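Local atomic coordinates of phosphate transporter (Thermotoga maritima MSB8, PDB entry 6L85), a protein that probably imports phosphate across the cell membrane by coupling its uptake to sodium ions, as a member of the family that includes human SLC20. Residues Gly8-Ile13 against Gly82-Leu87; Phe16-Asn21 against Ala260-Pro265; Phe47-Gly52 against Ile294-Gly299; Gly264-Val269 against Phe286-Leu291. All blocks are in the same frame, centred on the assembly; numbering follows the deposited sequence.

Interaction 1. Residues Gly8-Ile13 against Gly82-Leu87; sequences GILGFI and GALSAL
The Leu10-Gly11 peptide is the flat group that takes part here, and Leu87 lies over one of its faces, with CD1 almost straight above Gly11 N at 3.8 Å. The same methyl reaches Gly11 CA at 4.0 Å and Leu10 CB at 4.1 Å, so it rests on backbone at Gly11, which has no side chain. No aromatic ring enters the contact. One turn before Leu87 sits Leu84, which Leu10 reaches with CD1: Leu10 CG stands beside the backbone N and anti to the carbonyl carbon (chi1 -72°), which sends CD1 across to Leu84, 4.1 Å from its CD2. The two side chains cross at about a right angle, Leu10 CD1 lying against both CB and CD2 of Leu84. No hydrogen bond joins the segments; leucine carbons pack on each other and on backbone between helices inclined by 35° with axes 9.7 Å apart, a spacing filled by leucine. Around this pair, Leu84 also packs on Ile3, Ile6 and Ala7 of helix 2-32, and Leu87 on Met14. Pro265 and Val269 of helix 260-275 close in on the flank of helix 76-99, while Ser85 turns to helix 368-400, leaving helix 76-99 wedged between three other helices of the transporter.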
# COMPACT_ATOMS: atom_id res chain seq x y z
N GLY B 8 -4.33 19.40 19.69
CA GLY B 8 -3.56 19.15 18.48
C GLY B 8 -2.07 19.36 18.71
O GLY B 8 -1.25 18.54 18.31
N ILE B 9 -1.72 20.44 19.40
CA ILE B 9 -0.31 20.73 19.62
C ILE B 9 0.32 19.66 20.51
O ILE B 9 1.40 19.13 20.20
CB ILE B 9 -0.14 22.14 20.22
CG1 ILE B 9 -0.35 23.19 19.13
CG2 ILE B 9 1.23 22.30 20.87
CD1 ILE B 9 -0.88 24.49 19.67
N LEU B 10 -0.35 19.33 21.61
CA LEU B 10 0.21 18.36 22.56
C LEU B 10 0.27 16.96 21.95
O LEU B 10 1.26 16.24 22.14
CB LEU B 10 -0.62 18.39 23.84
CG LEU B 10 -0.44 19.65 24.69
CD1 LEU B 10 -1.35 19.66 25.93
CD2 LEU B 10 1.03 19.78 25.09
N GLY B 11 -0.77 16.55 21.23
CA GLY B 11 -0.73 15.27 20.56
C GLY B 11 0.35 15.22 19.49
O GLY B 11 1.02 14.20 19.32
N PHE B 12 0.57 16.35 18.81
CA PHE B 12 1.64 16.37 17.83
C PHE B 12 2.99 16.20 18.51
O PHE B 12 3.85 15.46 18.02
CB PHE B 12 1.62 17.68 17.03
CG PHE B 12 2.72 17.75 16.04
CD1 PHE B 12 2.55 17.22 14.77
CD2 PHE B 12 3.94 18.29 16.40
CE1 PHE B 12 3.59 17.25 13.87
CE2 PHE B 12 4.98 18.31 15.51
CZ PHE B 12 4.81 17.79 14.24
N ILE B 13 3.22 16.90 19.62
CA ILE B 13 4.50 16.78 20.32
C ILE B 13 4.71 15.36 20.83
O ILE B 13 5.81 14.79 20.70
CB ILE B 13 4.56 17.82 21.46
CG1 ILE B 13 4.60 19.23 20.86
CG2 ILE B 13 5.74 17.54 22.38
CD1 ILE B 13 4.60 20.34 21.92
N GLY B 82 -7.30 15.49 31.92
CA GLY B 82 -6.39 14.41 32.23
C GLY B 82 -5.64 13.90 31.01
O GLY B 82 -4.44 13.60 31.09
N ALA B 83 -6.35 13.76 29.88
CA ALA B 83 -5.70 13.35 28.65
C ALA B 83 -4.59 14.32 28.29
O ALA B 83 -3.45 13.91 28.00
CB ALA B 83 -6.73 13.25 27.52
N LEU B 84 -4.89 15.62 28.36
CA LEU B 84 -3.84 16.60 28.11
C LEU B 84 -2.67 16.46 29.08
O LEU B 84 -1.50 16.53 28.67
CB LEU B 84 -4.41 18.01 28.17
CG LEU B 84 -5.51 18.33 27.15
CD1 LEU B 84 -5.86 19.79 27.28
CD2 LEU B 84 -5.08 18.00 25.72
N SER B 85 -2.97 16.27 30.37
CA SER B 85 -1.91 16.14 31.38
C SER B 85 -1.01 14.95 31.07
O SER B 85 0.22 15.07 31.15
CB SER B 85 -2.52 15.99 32.78
OG SER B 85 -3.11 17.22 33.19
N ALA B 86 -1.60 13.81 30.73
CA ALA B 86 -0.84 12.63 30.36
C ALA B 86 0.05 12.90 29.14
O ALA B 86 1.22 12.49 29.11
CB ALA B 86 -1.79 11.46 30.09
N LEU B 87 -0.49 13.56 28.11
CA LEU B 87 0.31 13.87 26.92
C LEU B 87 1.51 14.74 27.30
O LEU B 87 2.65 14.44 26.91
CB LEU B 87 -0.53 14.59 25.85
CG LEU B 87 -1.52 13.79 24.97
CD1 LEU B 87 -2.41 14.72 24.17
CD2 LEU B 87 -0.83 12.78 24.02

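Interaction 2. Residues Phe16-Asn21 against Ala260-Pro265; sequences FSIGAN and ANAAGP. With NA (sodium ion), chain Q.
Ile18 meets Asn261 and Ala262 through a single methyl, and that is where the contact is tight. Ile18 CD1 comes to 3.6 Å from Asn261 CB and then spreads to the Ala262 backbone N and, more loosely, to Ala262 CB at 4.4 Å. Its CG1 lies beside the backbone N and anti to the carbonyl carbon (chi1 -65°), and the extended branch carries CD1 across a gap in which Ile18 CA and Asn261 CA are still 8.2 Å apart. Away from this methyl the segments part, and the polar groups serve other partners. Asn21 OD1 binds a sodium ion at 2.6 Å, in a site completed by Asp22, Val104 O, Thr347 and a water; that water, 2.4 Å from the ion, also donates to Asn21 O. Asn21 ND2 is held by Thr98 OG1 and Tyr102 O, two bonds that would hold the amide's rotation. On the opposing helix Asn261 ND2 bonds to Thr106 OG1 and Thr107 OG1, and the Asn261 side chain comes within about 4 Å of another bound sodium ion and about 5 Å of a bound phosphate (nearest atoms). An apolar methyl thus bridges two helices that each carry an amide in polar, ion-rich surroundings, consistent with a transport core that couples sodium to phosphate.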
# COMPACT_ATOMS: atom_id res chain seq x y z
N PHE B 16 5.55 13.19 17.76
CA PHE B 16 6.92 13.50 17.39
C PHE B 16 7.92 12.77 18.29
O PHE B 16 8.89 12.18 17.80
CB PHE B 16 7.11 15.02 17.47
CG PHE B 16 8.43 15.49 16.94
CD1 PHE B 16 9.56 15.47 17.73
CD2 PHE B 16 8.54 15.96 15.64
CE1 PHE B 16 10.79 15.89 17.25
CE2 PHE B 16 9.77 16.39 15.15
CZ PHE B 16 10.89 16.35 15.96
N SER B 17 7.66 12.78 19.61
CA SER B 17 8.58 12.13 20.55
C SER B 17 8.60 10.62 20.36
O SER B 17 9.66 9.98 20.47
CB SER B 17 8.22 12.53 21.99
OG SER B 17 7.21 11.71 22.57
N ILE B 18 7.45 10.03 20.02
CA ILE B 18 7.40 8.59 19.71
C ILE B 18 8.28 8.27 18.49
O ILE B 18 9.10 7.34 18.52
CB ILE B 18 5.95 8.14 19.48
CG1 ILE B 18 5.12 8.27 20.77
CG2 ILE B 18 5.90 6.73 18.92
CD1 ILE B 18 3.61 8.14 20.55
N GLY B 19 8.08 9.01 17.39
CA GLY B 19 8.88 8.75 16.20
C GLY B 19 10.37 8.86 16.49
O GLY B 19 11.16 7.99 16.11
N ALA B 20 10.75 9.91 17.24
CA ALA B 20 12.14 10.16 17.58
C ALA B 20 12.74 9.01 18.37
O ALA B 20 13.86 8.55 18.07
CB ALA B 20 12.26 11.46 18.36
N ASN B 21 12.02 8.52 19.40
CA ASN B 21 12.61 7.48 20.25
C ASN B 21 12.58 6.11 19.61
O ASN B 21 13.45 5.28 19.89
CB ASN B 21 11.89 7.39 21.60
CG ASN B 21 12.77 6.76 22.68
OD1 ASN B 21 12.70 5.55 22.97
ND2 ASN B 21 13.64 7.59 23.26
N ALA B 260 -1.66 5.02 18.89
CA ALA B 260 -2.52 5.14 20.07
C ALA B 260 -1.92 5.99 21.19
O ALA B 260 -2.66 6.69 21.87
CB ALA B 260 -2.86 3.76 20.63
N ASN B 261 -0.60 5.95 21.39
CA ASN B 261 -0.05 6.68 22.54
C ASN B 261 -0.23 8.18 22.41
O ASN B 261 -0.18 8.90 23.42
CB ASN B 261 1.42 6.34 22.76
CG ASN B 261 1.67 4.85 22.86
OD1 ASN B 261 0.75 4.06 23.17
ND2 ASN B 261 2.90 4.45 22.64
N ALA B 262 -0.43 8.67 21.19
CA ALA B 262 -0.79 10.07 20.97
C ALA B 262 -2.24 10.24 20.55
O ALA B 262 -2.88 11.21 20.97
CB ALA B 262 0.13 10.70 19.92
N ALA B 263 -2.79 9.30 19.77
CA ALA B 263 -4.12 9.45 19.21
C ALA B 263 -5.23 9.13 20.21
O ALA B 263 -6.33 9.70 20.09
CB ALA B 263 -4.27 8.58 17.95
N GLY B 264 -4.99 8.20 21.14
CA GLY B 264 -5.96 7.91 22.18
C GLY B 264 -6.29 9.13 23.03
O GLY B 264 -7.45 9.52 23.14
N PRO B 265 -5.28 9.77 23.63
CA PRO B 265 -5.59 10.97 24.43
C PRO B 265 -6.25 12.07 23.62
O PRO B 265 -7.23 12.68 24.08
CB PRO B 265 -4.21 11.39 24.99
CG PRO B 265 -3.43 10.08 25.05
CD PRO B 265 -3.86 9.36 23.78
NA NA Q . 11.53 3.26 22.56
O HOH W 1 13.47 2.89 21.23

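Interaction 3. Residues Phe47-Gly52 against Ile294-Gly299; sequences FLEFLG and IGISLG
Glu49 and Phe50 face Ile294, Ile296 and Ser297 across an antiparallel helix pair, with axes 8.5 Å apart and an angle of 162° between their directions. Glu49 comes first: its chain bends at chi2 (-81°) and curls round Ile296 CG2, the methyl lying 3.9 Å from Glu49 CB and 3.6 Å from Glu49 OE1. The two side chains cross at about a right angle. The carboxylate itself is engaged elsewhere: OE1 is hydrogen-bonded to His254 ND1 of helix 231-258. Phe50 follows, at the closest approach of the two backbones, where its CA is 6.4 Å from Ser297 CA. CB of Phe50 packs on Ser297 OG at 3.7 Å, while OG itself is hydrogen-bonded to Met46 O, a polar tie between the helices just before the segment begins. With CG anti to the backbone N (chi1 170°), the Phe50 ring lies side by side with Ile294, pointing the same way, and makes an edge-to-face pair with Phe209 of the second subunit. Ile294 in turn packs on Val212 of that subunit, putting this flank at the dimer interface. Against the ring, Ile294 CD1 approaches obliquely and comes within 3.4 Å of Phe50 CE1.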
# COMPACT_ATOMS: atom_id res chain seq x y z
N PHE B 47 7.18 6.79 5.71
CA PHE B 47 6.00 6.30 5.00
C PHE B 47 5.35 5.12 5.73
O PHE B 47 4.11 5.06 5.85
CB PHE B 47 6.34 5.94 3.55
CG PHE B 47 5.21 6.16 2.62
CD1 PHE B 47 4.20 5.21 2.48
CD2 PHE B 47 5.10 7.36 1.91
CE1 PHE B 47 3.12 5.43 1.63
CE2 PHE B 47 4.04 7.59 1.06
CZ PHE B 47 3.04 6.62 0.92
N LEU B 48 6.16 4.18 6.24
CA LEU B 48 5.61 2.94 6.79
C LEU B 48 4.94 3.14 8.16
O LEU B 48 3.91 2.51 8.44
CB LEU B 48 6.71 1.88 6.87
CG LEU B 48 6.89 0.94 5.67
CD1 LEU B 48 5.61 0.17 5.32
CD2 LEU B 48 7.39 1.70 4.46
N GLU B 49 5.51 4.01 9.02
CA GLU B 49 4.88 4.34 10.29
C GLU B 49 3.50 4.96 10.06
O GLU B 49 2.51 4.59 10.72
CB GLU B 49 5.75 5.33 11.08
CG GLU B 49 7.13 4.86 11.51
CD GLU B 49 7.05 4.02 12.77
OE1 GLU B 49 6.03 4.15 13.48
OE2 GLU B 49 7.97 3.22 13.03
N PHE B 50 3.43 5.91 9.13
CA PHE B 50 2.15 6.58 8.85
C PHE B 50 1.15 5.57 8.30
O PHE B 50 -0.02 5.58 8.68
CB PHE B 50 2.37 7.76 7.89
CG PHE B 50 1.10 8.35 7.34
CD1 PHE B 50 0.38 9.30 8.07
CD2 PHE B 50 0.61 7.96 6.10
CE1 PHE B 50 -0.80 9.84 7.57
CE2 PHE B 50 -0.58 8.52 5.57
CZ PHE B 50 -1.28 9.45 6.30
N LEU B 51 1.62 4.65 7.45
CA LEU B 51 0.72 3.66 6.86
C LEU B 51 0.15 2.71 7.92
O LEU B 51 -1.05 2.38 7.89
CB LEU B 51 1.46 2.88 5.78
CG LEU B 51 0.62 2.09 4.79
CD1 LEU B 51 -0.18 3.07 3.93
CD2 LEU B 51 1.53 1.23 3.93
N GLY B 52 0.99 2.24 8.84
CA GLY B 52 0.50 1.39 9.92
C GLY B 52 -0.45 2.12 10.85
O GLY B 52 -1.48 1.58 11.24
N ILE B 294 1.31 11.67 11.22
CA ILE B 294 2.18 12.74 10.73
C ILE B 294 3.24 13.08 11.76
O ILE B 294 4.41 13.29 11.42
CB ILE B 294 1.38 14.01 10.35
CG1 ILE B 294 0.28 13.73 9.32
CG2 ILE B 294 2.31 15.05 9.80
CD1 ILE B 294 0.71 12.86 8.26
N GLY B 295 2.84 13.20 13.04
CA GLY B 295 3.79 13.56 14.07
C GLY B 295 4.87 12.51 14.26
O GLY B 295 6.05 12.84 14.44
N ILE B 296 4.49 11.22 14.22
CA ILE B 296 5.49 10.15 14.29
C ILE B 296 6.47 10.26 13.12
O ILE B 296 7.70 10.19 13.31
CB ILE B 296 4.81 8.77 14.33
CG1 ILE B 296 4.08 8.53 15.64
CG2 ILE B 296 5.83 7.64 14.18
CD1 ILE B 296 3.36 7.19 15.69
N SER B 297 5.95 10.44 11.90
CA SER B 297 6.82 10.57 10.72
C SER B 297 7.80 11.74 10.87
O SER B 297 9.00 11.61 10.59
CB SER B 297 5.98 10.76 9.46
OG SER B 297 5.37 9.53 9.11
N LEU B 298 7.29 12.89 11.30
CA LEU B 298 8.14 14.05 11.45
C LEU B 298 9.17 13.85 12.56
O LEU B 298 10.32 14.26 12.43
CB LEU B 298 7.27 15.30 11.65
CG LEU B 298 6.57 15.83 10.38
CD1 LEU B 298 5.60 16.96 10.68
CD2 LEU B 298 7.57 16.32 9.32
N GLY B 299 8.78 13.18 13.66
CA GLY B 299 9.75 12.88 14.70
C GLY B 299 10.82 11.92 14.21
O GLY B 299 11.99 12.04 14.58

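Interaction 4. Residues Gly264-Val269 against Phe286-Leu291; sequences GPVAAV and FLALLL. With LMT (dodecyl-beta-D-maltoside), chain O.
Ala288 presents a small bump, its CB, to the hollow between Val266 and Ala267. That methyl lies 4.2 Å from Ala267 CB and equally near Ala267 N, and 4.3 Å from Val266 CG1, so it meets backbone as well as side chains. With only methyls between them, the backbones come close, Ala267 CA and Ala288 CA standing 5.7 Å apart. One turn on, Leu291 supplies the second bump: CG is anti to the backbone N (chi1 166°), which brings CD2 to the forked end of Val266, 4.1 Å from CG1 and almost as near CG2. Leucine and valine cross at about a right angle, the single methyl resting against the fork. At the start of the second segment Phe286 turns to another partner, a bound dodecyl maltoside: its CZ lies 3.3 Å from the detergent's C2, and C1 lies in the plane of the ring at its edge. The Phe286 side chain also packs on Glu201 of the second subunit. With an alanine in place of Phe286, the first carbons of the detergent chain and Glu201 of the neighbouring subunit would probably lose the surface they lie against. Helices 260-275 and 286-302 follow each other in the chain, and their segments run at 148° with axes 8.8 Å apart, so the pair is an antiparallel helical hairpin whose alanines permit close packing.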
# COMPACT_ATOMS: atom_id res chain seq x y z
N GLY B 264 -4.99 8.20 21.14
CA GLY B 264 -5.96 7.91 22.18
C GLY B 264 -6.29 9.13 23.03
O GLY B 264 -7.45 9.52 23.14
N PRO B 265 -5.28 9.77 23.63
CA PRO B 265 -5.59 10.97 24.43
C PRO B 265 -6.25 12.07 23.62
O PRO B 265 -7.23 12.68 24.08
CB PRO B 265 -4.21 11.39 24.99
CG PRO B 265 -3.43 10.08 25.05
CD PRO B 265 -3.86 9.36 23.78
N VAL B 266 -5.75 12.31 22.40
CA VAL B 266 -6.36 13.33 21.54
C VAL B 266 -7.81 12.96 21.22
O VAL B 266 -8.70 13.81 21.24
CB VAL B 266 -5.53 13.54 20.25
CG1 VAL B 266 -6.29 14.47 19.26
CG2 VAL B 266 -4.16 14.10 20.57
N ALA B 267 -8.05 11.69 20.86
CA ALA B 267 -9.42 11.25 20.58
C ALA B 267 -10.32 11.47 21.79
O ALA B 267 -11.49 11.84 21.64
CB ALA B 267 -9.45 9.77 20.20
N ALA B 268 -9.82 11.22 23.00
CA ALA B 268 -10.66 11.41 24.17
C ALA B 268 -11.06 12.88 24.29
O ALA B 268 -12.22 13.20 24.59
CB ALA B 268 -9.95 10.91 25.44
N VAL B 269 -10.11 13.78 24.02
CA VAL B 269 -10.44 15.21 24.06
C VAL B 269 -11.47 15.57 22.98
O VAL B 269 -12.44 16.30 23.23
CB VAL B 269 -9.17 16.07 23.93
CG1 VAL B 269 -9.54 17.53 23.86
CG2 VAL B 269 -8.22 15.79 25.12
N PHE B 286 -10.69 9.91 12.66
CA PHE B 286 -9.55 9.73 11.78
C PHE B 286 -8.57 10.88 11.89
O PHE B 286 -7.37 10.69 11.72
CB PHE B 286 -10.02 9.53 10.34
CG PHE B 286 -9.86 8.12 9.87
CD1 PHE B 286 -8.61 7.52 9.88
CD2 PHE B 286 -10.95 7.37 9.48
CE1 PHE B 286 -8.44 6.21 9.48
CE2 PHE B 286 -10.79 6.06 9.08
CZ PHE B 286 -9.53 5.47 9.08
N LEU B 287 -9.07 12.08 12.17
CA LEU B 287 -8.17 13.21 12.41
C LEU B 287 -7.13 12.89 13.48
O LEU B 287 -5.95 13.22 13.31
CB LEU B 287 -9.01 14.44 12.79
CG LEU B 287 -8.46 15.83 12.50
CD1 LEU B 287 -7.61 15.80 11.24
CD2 LEU B 287 -9.60 16.83 12.35
N ALA B 288 -7.55 12.25 14.58
CA ALA B 288 -6.60 11.85 15.63
C ALA B 288 -5.52 10.94 15.09
O ALA B 288 -4.33 11.10 15.41
CB ALA B 288 -7.33 11.14 16.80
N LEU B 289 -5.91 9.94 14.30
CA LEU B 289 -4.93 8.98 13.79
C LEU B 289 -3.99 9.63 12.78
O LEU B 289 -2.80 9.29 12.72
CB LEU B 289 -5.64 7.81 13.15
CG LEU B 289 -6.43 6.95 14.12
CD1 LEU B 289 -7.29 5.98 13.31
CD2 LEU B 289 -5.45 6.20 15.03
N LEU B 290 -4.52 10.58 11.99
CA LEU B 290 -3.72 11.27 10.98
C LEU B 290 -2.70 12.19 11.63
O LEU B 290 -1.53 12.23 11.21
CB LEU B 290 -4.63 12.07 10.05
CG LEU B 290 -5.25 11.41 8.83
CD1 LEU B 290 -5.63 10.02 9.09
CD2 LEU B 290 -6.49 12.21 8.42
N LEU B 291 -3.12 12.91 12.67
CA LEU B 291 -2.20 13.76 13.44
C LEU B 291 -1.11 12.91 14.08
O LEU B 291 0.08 13.25 13.99
CB LEU B 291 -2.97 14.53 14.50
CG LEU B 291 -2.22 15.24 15.64
CD1 LEU B 291 -1.53 16.48 15.14
CD2 LEU B 291 -3.18 15.61 16.79
C1' LMT O . -12.81 1.84 7.78
C2' LMT O . -13.28 2.52 9.04
C3' LMT O . -14.57 1.97 9.64
C4' LMT O . -15.52 1.42 8.61
C5' LMT O . -14.73 0.61 7.58
C6' LMT O . -15.67 -0.09 6.62
O1' LMT O . -11.96 2.77 7.09
O2' LMT O . -12.29 2.41 10.04
O3' LMT O . -15.18 3.04 10.33
O5' LMT O . -13.85 1.49 6.89
O6' LMT O . -16.69 -0.77 7.35
C1 LMT O . -10.57 2.73 7.45
C2 LMT O . -9.81 3.58 6.40
C3 LMT O . -8.59 2.76 5.91
C4 LMT O . -7.61 3.78 5.31
C5 LMT O . -6.57 2.99 4.48
C6 LMT O . -6.09 3.95 3.37
C7 LMT O . -4.70 3.45 2.92
C8 LMT O . -4.89 2.34 1.86
C9 LMT O . -3.54 1.60 1.68
C10 LMT O . -2.73 2.26 0.53
C11 LMT O . -1.63 1.28 0.09
C12 LMT O . -0.59 2.00 -0.77

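Overall arrangement
All four contacts are largely buried, but their depth and chemistry differ. Interactions 2 and 3 lie nearest the chain centre, where sodium coordination and side-chain hydrogen bonds adjoin the apolar touches; interactions 1 and 4 lie further out, and their contacts are between aliphatic carbons, or of methyls on backbone. Helix 2-32 serves interactions 1 and 2, helix 260-275 interactions 2 and 4, and helix 286-302 interactions 3 and 4, so shared helices connect all four contacts. Pro265, shared by 2 and 4, touches Ala83 and Leu87 of interaction 1, while Phe16 of interaction 2 packs on Leu298 and Gly299. Interactions 3 and 4 both reach the second subunit.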